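Local structure of Afp (Microbacterium arborescens, 2YJK) at residues T136-D139 / V140-I144; K150-W153 / F154-H158; D84-V87 / S88-A91. The protein probably binds and stores ferric iron as a Dps-family protein, a twelve-subunit shell of ferritin fold that takes up iron. All coordinates share one frame; numbering follows the deposited sequence.

In the fold
Contacts 1 and 2 lie in series on helix 135-156, their centres about 21 Å apart, whereas contact 3 belongs to the short helix 87-92 and the loop leading into it, on the opposite side of the chain's centre from contact 2. Contact 1 is buried: its aliphatic side chains pack inward, and its acidic groups pair with an arginine of a neighbouring subunit. Contact 2 is partly buried and far more aromatic, its stacked rings turned to another subunit as the helix runs out. Contact 3, also partly buried, is the most polar, built round one carboxylate before a helix start. Contacts 1 and 2 both touch one and the same neighbouring subunit; contact 3 meets a different one.

Contact 1: T136-D139 / V140-I144; sequences TSQD and VAIEI
Ile142 N binds Gln138 O at 2.8 Å, and Glu143 N reaches Asp139 O at the same 2.8 Å length. Ala141 N to Ser137 O is longer, at 3.2 Å, and Val140 N holds Thr136 O and Ser137 O weakly. The acids Asp139 and Glu143 suit a subunit boundary: one turn apart, they both form salt bridges with Arg146 of a second subunit, whose positive charge probably offsets the repulsion between carboxylates with Asp139 OD2 and Glu143 OE1 4.9 Å apart. Gln138 sends its amide NE2 to Ile127 O and Asp131 OD1. With CG trans to the backbone N (chi1 177°), its extended chain passes across Ile142, Gln138 CG meeting Ile142 CD1 at 3.9 Å. Ile142 adds an apolar branch and also packs on Asp139 of a third subunit. Small Ala141 lets Ile127 of helix 105-130 come close, while branched Val140 packs on Thr71 and Arg75 of helix 51-78. The backbone bonds are mainly the i to i+4 pattern of a regular alpha-helix, here helix 135-156 in the four-helix bundle of the ferritin fold, with one flank facing neighbouring subunits.

Contact 2: K150-W153 / F154-H158; sequences KDRW and FLLAH
Trp153 and Phe154, consecutive on the helix, form an edge-to-face pair: the phenyl ring turns its edge toward the face of the indole's six-membered ring, with centroids 4.7 Å apart and planes at 60°. The tryptophan has CG swung away from its own N (chi1 157°), while the phenylalanine has CG beside its N (chi1 -77°), and these different first torsions bring neighbouring rings together. Lys150 runs alongside Phe154: its CG lies over one face of the ring, toward the rim, and Lys150 CE comes 3.7 Å from Phe154 CZ, packing that suits a long chain of methylenes. Arg152 and Leu156 likewise point the same way. Leu156 CD2 sits over the centre of the guanidinium face, 3.4 Å from Arg152 CZ, while NE makes a salt bridge with Asp117. Ala157, small enough to fit beside the indole, brings CB to 3.9 Å from Trp153 NE1. Along the backbone, Ala157 N binds Trp153 O at 2.7 Å and Leu156 N binds Arg152 O at 2.8 Å. Phe51 and His55 of a fourth subunit continue the aromatic cluster, which belongs to a subunit interface near the C-terminal end of the last bundle helix in this ferritin-fold shell.

Contact 3: D84-V87 / S88-A91; sequences DSRV and STMA
Thr89 OG1 donates a hydrogen bond to Asp84 OD2 at 2.7 Å, approaching from above the carboxylate plane. From the opposite face of that plane Arg86 NH2 reaches the same oxygen at 3.1 Å, so OD2 accepts two bonds. The other oxygen is also engaged: Arg86 NE meets Asp84 OD1 at 3.0 Å in a salt bridge that the NH2 to OD2 bond completes, and Arg86 N adds a weak bond to OD1. The arginine thus grips the acid side-on, one nitrogen to each oxygen on the syn side though tilted out of the carboxylate plane, and a bend at chi3 (-54°) folds its chain back. Arg86 is the N-cap residue of helix 87-92, the short helix after helix 51-78 in this ferritin-like fold. The first turn closes through Met90 N to Arg86 O at 3.0 Å and Ala91 N to Val87 O at 2.9 Å. Val87 N is taken by Asn38 OD1 of a fifth subunit and Ser85 N by Gln41 OE1 of the same neighbour. Replacing Asp84 with an alanine would probably leave the Arg86 guanidinium without its counter-charge and free to turn, and Thr89 OG1 without this acceptor. Threonine suits its place: its methyl lies against the backbone at Asp84 while its hydroxyl takes the carboxylate, and it also touches His30, whose NE2 bonds Asp84 O.

Contact 1: T136-D139 / V140-I144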
loop_
_atom_site.group_PDB
_atom_site.type_symbol
_atom_site.label_atom_id
_atom_site.label_comp_id
_atom_site.label_asym_id
_atom_site.label_seq_id
_atom_site.Cartn_x
_atom_site.Cartn_y
_atom_site.Cartn_z
ATOM N N THR C 136 11.259 -26.831 -19.843
ATOM C CA THR C 136 11.083 -26.005 -18.662
ATOM C C THR C 136 12.310 -25.110 -18.439
ATOM O O THR C 136 12.151 -23.921 -18.170
ATOM C CB THR C 136 10.708 -26.865 -17.434
ATOM O OG1 THR C 136 9.552 -27.621 -17.767
ATOM C CG2 THR C 136 10.358 -26.008 -16.184
ATOM N N SER C 137 13.512 -25.642 -18.601
ATOM C CA SER C 137 14.705 -24.791 -18.448
ATOM C C SER C 137 14.823 -23.826 -19.608
ATOM O O SER C 137 15.404 -22.724 -19.458
ATOM C CB SER C 137 16.028 -25.600 -18.314
ATOM O OG SER C 137 16.003 -26.474 -17.178
ATOM N N GLN C 138 14.365 -24.277 -20.789
ATOM C CA GLN C 138 14.449 -23.457 -22.001
ATOM C C GLN C 138 13.628 -22.196 -21.760
ATOM O O GLN C 138 14.045 -21.085 -22.095
ATOM C CB GLN C 138 13.979 -24.208 -23.249
ATOM C CG GLN C 138 14.008 -23.335 -24.489
ATOM C CD GLN C 138 13.270 -23.941 -25.671
ATOM O OE1 GLN C 138 12.109 -24.234 -25.569
ATOM N NE2 GLN C 138 13.947 -24.119 -26.793
ATOM N N ASP C 139 12.461 -22.375 -21.142
ATOM C CA ASP C 139 11.579 -21.268 -20.805
ATOM C C ASP C 139 12.245 -20.236 -19.879
ATOM O O ASP C 139 12.005 -19.013 -19.999
ATOM C CB ASP C 139 10.291 -21.831 -20.186
ATOM C CG ASP C 139 9.238 -20.748 -19.913
ATOM O OD1 ASP C 139 8.608 -20.263 -20.906
ATOM O OD2 ASP C 139 9.007 -20.398 -18.719
ATOM N N VAL C 140 13.091 -20.700 -18.971
ATOM C CA VAL C 140 13.816 -19.779 -18.114
ATOM C C VAL C 140 14.708 -18.922 -19.013
ATOM O O VAL C 140 14.799 -17.683 -18.808
ATOM C CB VAL C 140 14.686 -20.507 -16.997
ATOM C CG1 VAL C 140 15.553 -19.510 -16.303
ATOM C CG2 VAL C 140 13.760 -21.115 -15.929
ATOM N N ALA C 141 15.376 -19.570 -19.978
ATOM C CA ALA C 141 16.329 -18.850 -20.866
ATOM C C ALA C 141 15.566 -17.886 -21.726
ATOM O O ALA C 141 15.964 -16.736 -21.897
ATOM C CB ALA C 141 17.118 -19.819 -21.750
ATOM N N ILE C 142 14.418 -18.329 -22.223
ATOM C CA ILE C 142 13.551 -17.446 -23.002
ATOM C C ILE C 142 13.088 -16.217 -22.215
ATOM O O ILE C 142 13.150 -15.070 -22.717
ATOM C CB ILE C 142 12.330 -18.189 -23.604
ATOM C CG1 ILE C 142 12.792 -19.026 -24.816
ATOM C CG2 ILE C 142 11.343 -17.159 -24.095
ATOM C CD1 ILE C 142 11.787 -20.163 -25.232
ATOM N N GLU C 143 12.601 -16.448 -20.992
ATOM C CA GLU C 143 12.118 -15.349 -20.173
ATOM C C GLU C 143 13.284 -14.329 -19.900
ATOM O O GLU C 143 13.103 -13.119 -20.031
ATOM C CB GLU C 143 11.546 -15.903 -18.870
ATOM C CG GLU C 143 11.250 -14.845 -17.764
ATOM C CD GLU C 143 10.952 -15.547 -16.430
ATOM O OE1 GLU C 143 9.916 -16.221 -16.361
ATOM O OE2 GLU C 143 11.775 -15.465 -15.480
ATOM N N ILE C 144 14.467 -14.801 -19.529
ATOM C CA ILE C 144 15.560 -13.870 -19.307
ATOM C C ILE C 144 15.976 -13.112 -20.639
ATOM O O ILE C 144 16.224 -11.887 -20.633
ATOM C CB ILE C 144 16.830 -14.585 -18.751
ATOM C CG1 ILE C 144 16.599 -15.161 -17.322
ATOM C CG2 ILE C 144 18.027 -13.582 -18.744
ATOM C CD1 ILE C 144 17.602 -16.276 -16.925
#

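Contact 2: K150-W153 / F154-H158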
loop_
_atom_site.group_PDB
_atom_site.type_symbol
_atom_site.label_atom_id
_atom_site.label_comp_id
_atom_site.label_asym_id
_atom_site.label_seq_id
_atom_site.Cartn_x
_atom_site.Cartn_y
_atom_site.Cartn_z
ATOM N N LYS C 150 15.026 -6.208 -24.051
ATOM C CA LYS C 150 14.393 -4.929 -23.849
ATOM C C LYS C 150 15.340 -3.875 -23.182
ATOM O O LYS C 150 15.380 -2.715 -23.598
ATOM C CB LYS C 150 13.089 -5.163 -23.072
ATOM C CG LYS C 150 12.345 -3.890 -22.741
ATOM C CD LYS C 150 11.098 -4.203 -21.880
ATOM C CE LYS C 150 10.213 -2.968 -21.855
ATOM N NZ LYS C 150 9.164 -3.031 -20.788
ATOM N N ASP C 151 16.071 -4.285 -22.138
ATOM C CA ASP C 151 17.096 -3.468 -21.481
ATOM C C ASP C 151 18.145 -2.999 -22.486
ATOM O O ASP C 151 18.548 -1.839 -22.463
ATOM C CB ASP C 151 17.772 -4.247 -20.355
ATOM C CG ASP C 151 16.811 -4.439 -19.110
ATOM O OD1 ASP C 151 15.811 -3.652 -18.967
ATOM O OD2 ASP C 151 17.073 -5.382 -18.293
ATOM N N ARG C 152 18.539 -3.869 -23.395
ATOM C CA ARG C 152 19.443 -3.485 -24.477
ATOM C C ARG C 152 18.843 -2.361 -25.365
ATOM O O ARG C 152 19.543 -1.402 -25.691
ATOM C CB ARG C 152 19.789 -4.700 -25.326
ATOM C CG ARG C 152 20.919 -4.500 -26.360
ATOM C CD ARG C 152 21.019 -5.673 -27.335
ATOM N NE ARG C 152 22.068 -5.420 -28.333
ATOM C CZ ARG C 152 21.879 -5.038 -29.600
ATOM N NH1 ARG C 152 20.671 -4.909 -30.100
ATOM N NH2 ARG C 152 22.925 -4.805 -30.390
ATOM N N TRP C 153 17.564 -2.466 -25.731
ATOM C CA TRP C 153 16.940 -1.447 -26.521
ATOM C C TRP C 153 16.959 -0.097 -25.764
ATOM O O TRP C 153 17.355 0.919 -26.344
ATOM C CB TRP C 153 15.520 -1.886 -26.907
ATOM C CG TRP C 153 14.556 -0.751 -27.252
ATOM C CD1 TRP C 153 14.797 0.302 -28.074
ATOM C CD2 TRP C 153 13.188 -0.591 -26.771
ATOM N NE1 TRP C 153 13.685 1.139 -28.118
ATOM C CE2 TRP C 153 12.683 0.608 -27.349
ATOM C CE3 TRP C 153 12.352 -1.343 -25.895
ATOM C CZ2 TRP C 153 11.360 1.093 -27.093
ATOM C CZ3 TRP C 153 11.023 -0.875 -25.648
ATOM C CH2 TRP C 153 10.548 0.333 -26.250
ATOM N N PHE C 154 16.540 -0.100 -24.491
ATOM C CA PHE C 154 16.527 1.114 -23.696
ATOM C C PHE C 154 17.889 1.785 -23.642
ATOM O O PHE C 154 17.960 2.991 -23.731
ATOM C CB PHE C 154 16.042 0.852 -22.298
ATOM C CG PHE C 154 14.563 0.681 -22.191
ATOM C CD1 PHE C 154 13.756 0.574 -23.310
ATOM C CD2 PHE C 154 13.972 0.551 -20.946
ATOM C CE1 PHE C 154 12.372 0.408 -23.185
ATOM C CE2 PHE C 154 12.586 0.385 -20.836
ATOM C CZ PHE C 154 11.801 0.320 -21.970
ATOM N N LEU C 155 18.955 0.987 -23.575
ATOM C CA LEU C 155 20.308 1.503 -23.580
ATOM C C LEU C 155 20.663 2.017 -24.962
ATOM O O LEU C 155 21.042 3.181 -25.112
ATOM C CB LEU C 155 21.291 0.437 -23.049
ATOM C CG LEU C 155 21.172 0.221 -21.525
ATOM C CD1 LEU C 155 21.614 -1.145 -21.106
ATOM C CD2 LEU C 155 21.939 1.265 -20.692
ATOM N N LEU C 156 20.450 1.200 -25.991
ATOM C CA LEU C 156 20.887 1.547 -27.323
ATOM C C LEU C 156 20.078 2.695 -27.951
ATOM O O LEU C 156 20.613 3.416 -28.768
ATOM C CB LEU C 156 20.839 0.320 -28.229
ATOM C CG LEU C 156 21.992 -0.136 -29.098
ATOM C CD1 LEU C 156 23.449 0.327 -28.631
ATOM C CD2 LEU C 156 21.865 -1.683 -29.324
ATOM N N ALA C 157 18.805 2.865 -27.569
ATOM C CA ALA C 157 17.960 3.910 -28.183
ATOM C C ALA C 157 18.571 5.322 -27.994
ATOM O O ALA C 157 18.298 6.217 -28.793
ATOM C CB ALA C 157 16.473 3.844 -27.607
ATOM N N HIS C 158 19.417 5.490 -26.965
ATOM C CA HIS C 158 20.049 6.776 -26.624
ATOM C C HIS C 158 21.158 7.201 -27.609
ATOM O O HIS C 158 21.588 8.342 -27.553
ATOM C CB HIS C 158 20.685 6.762 -25.232
ATOM C CG HIS C 158 19.705 6.804 -24.110
ATOM N ND1 HIS C 158 19.167 5.662 -23.542
ATOM C CD2 HIS C 158 19.143 7.859 -23.454
ATOM C CE1 HIS C 158 18.339 6.012 -22.566
ATOM N NE2 HIS C 158 18.302 7.339 -22.498
#

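Contact 3: D84-V87 / S88-A91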
loop_
_atom_site.group_PDB
_atom_site.type_symbol
_atom_site.label_atom_id
_atom_site.label_comp_id
_atom_site.label_asym_id
_atom_site.label_seq_id
_atom_site.Cartn_x
_atom_site.Cartn_y
_atom_site.Cartn_z
ATOM N N ASP C 84 28.703 -22.989 -9.015
ATOM C CA ASP C 84 29.821 -22.246 -8.507
ATOM C C ASP C 84 29.822 -20.776 -9.000
ATOM O O ASP C 84 30.444 -20.451 -10.021
ATOM C CB ASP C 84 31.158 -22.940 -8.867
ATOM C CG ASP C 84 32.357 -22.231 -8.243
ATOM O OD1 ASP C 84 32.145 -21.240 -7.463
ATOM O OD2 ASP C 84 33.505 -22.640 -8.522
ATOM N N SER C 85 29.166 -19.859 -8.294
ATOM C CA SER C 85 29.393 -18.452 -8.632
ATOM C C SER C 85 29.983 -17.627 -7.485
ATOM O O SER C 85 29.523 -16.495 -7.212
ATOM C CB SER C 85 28.199 -17.748 -9.305
ATOM O OG SER C 85 27.090 -17.780 -8.457
ATOM N N ARG C 86 31.009 -18.186 -6.846
ATOM C CA ARG C 86 31.914 -17.402 -6.008
ATOM C C ARG C 86 32.538 -16.302 -6.881
ATOM O O ARG C 86 32.711 -16.485 -8.107
ATOM C CB ARG C 86 33.023 -18.290 -5.435
ATOM C CG ARG C 86 32.537 -19.306 -4.395
ATOM C CD ARG C 86 33.568 -20.329 -4.024
ATOM N NE ARG C 86 34.096 -21.025 -5.199
ATOM C CZ ARG C 86 35.251 -21.663 -5.196
ATOM N NH1 ARG C 86 35.998 -21.713 -4.098
ATOM N NH2 ARG C 86 35.681 -22.225 -6.287
ATOM N N VAL C 87 32.868 -15.170 -6.251
ATOM C CA VAL C 87 33.585 -14.092 -6.915
ATOM C C VAL C 87 34.777 -14.599 -7.771
ATOM O O VAL C 87 34.956 -14.187 -8.939
ATOM C CB VAL C 87 34.105 -13.091 -5.860
ATOM C CG1 VAL C 87 35.049 -12.110 -6.487
ATOM C CG2 VAL C 87 32.902 -12.350 -5.203
ATOM N N SER C 88 35.569 -15.501 -7.222
ATOM C CA SER C 88 36.805 -15.954 -7.928
ATOM C C SER C 88 36.490 -16.646 -9.261
ATOM O O SER C 88 37.062 -16.294 -10.283
ATOM C CB SER C 88 37.646 -16.861 -7.040
ATOM O OG SER C 88 36.895 -18.028 -6.694
ATOM N N THR C 89 35.533 -17.573 -9.244
ATOM C CA THR C 89 35.088 -18.309 -10.405
ATOM C C THR C 89 34.470 -17.364 -11.461
ATOM O O THR C 89 34.830 -17.416 -12.670
ATOM C CB THR C 89 34.032 -19.372 -9.948
ATOM O OG1 THR C 89 34.572 -20.149 -8.874
ATOM C CG2 THR C 89 33.627 -20.371 -11.093
ATOM N N MET C 90 33.531 -16.530 -11.003
ATOM C CA MET C 90 32.903 -15.496 -11.833
ATOM C C MET C 90 33.871 -14.557 -12.555
ATOM O O MET C 90 33.692 -14.293 -13.731
ATOM C CB MET C 90 31.875 -14.689 -11.007
ATOM C CG MET C 90 31.303 -13.504 -11.781
ATOM S SD MET C 90 30.154 -12.547 -10.820
ATOM C CE MET C 90 31.251 -11.548 -9.775
ATOM N N ALA C 91 34.869 -14.039 -11.841
ATOM C CA ALA C 91 35.988 -13.283 -12.422
ATOM C C ALA C 91 36.772 -14.061 -13.497
ATOM O O ALA C 91 37.119 -13.483 -14.564
ATOM C CB ALA C 91 36.956 -12.842 -11.351
#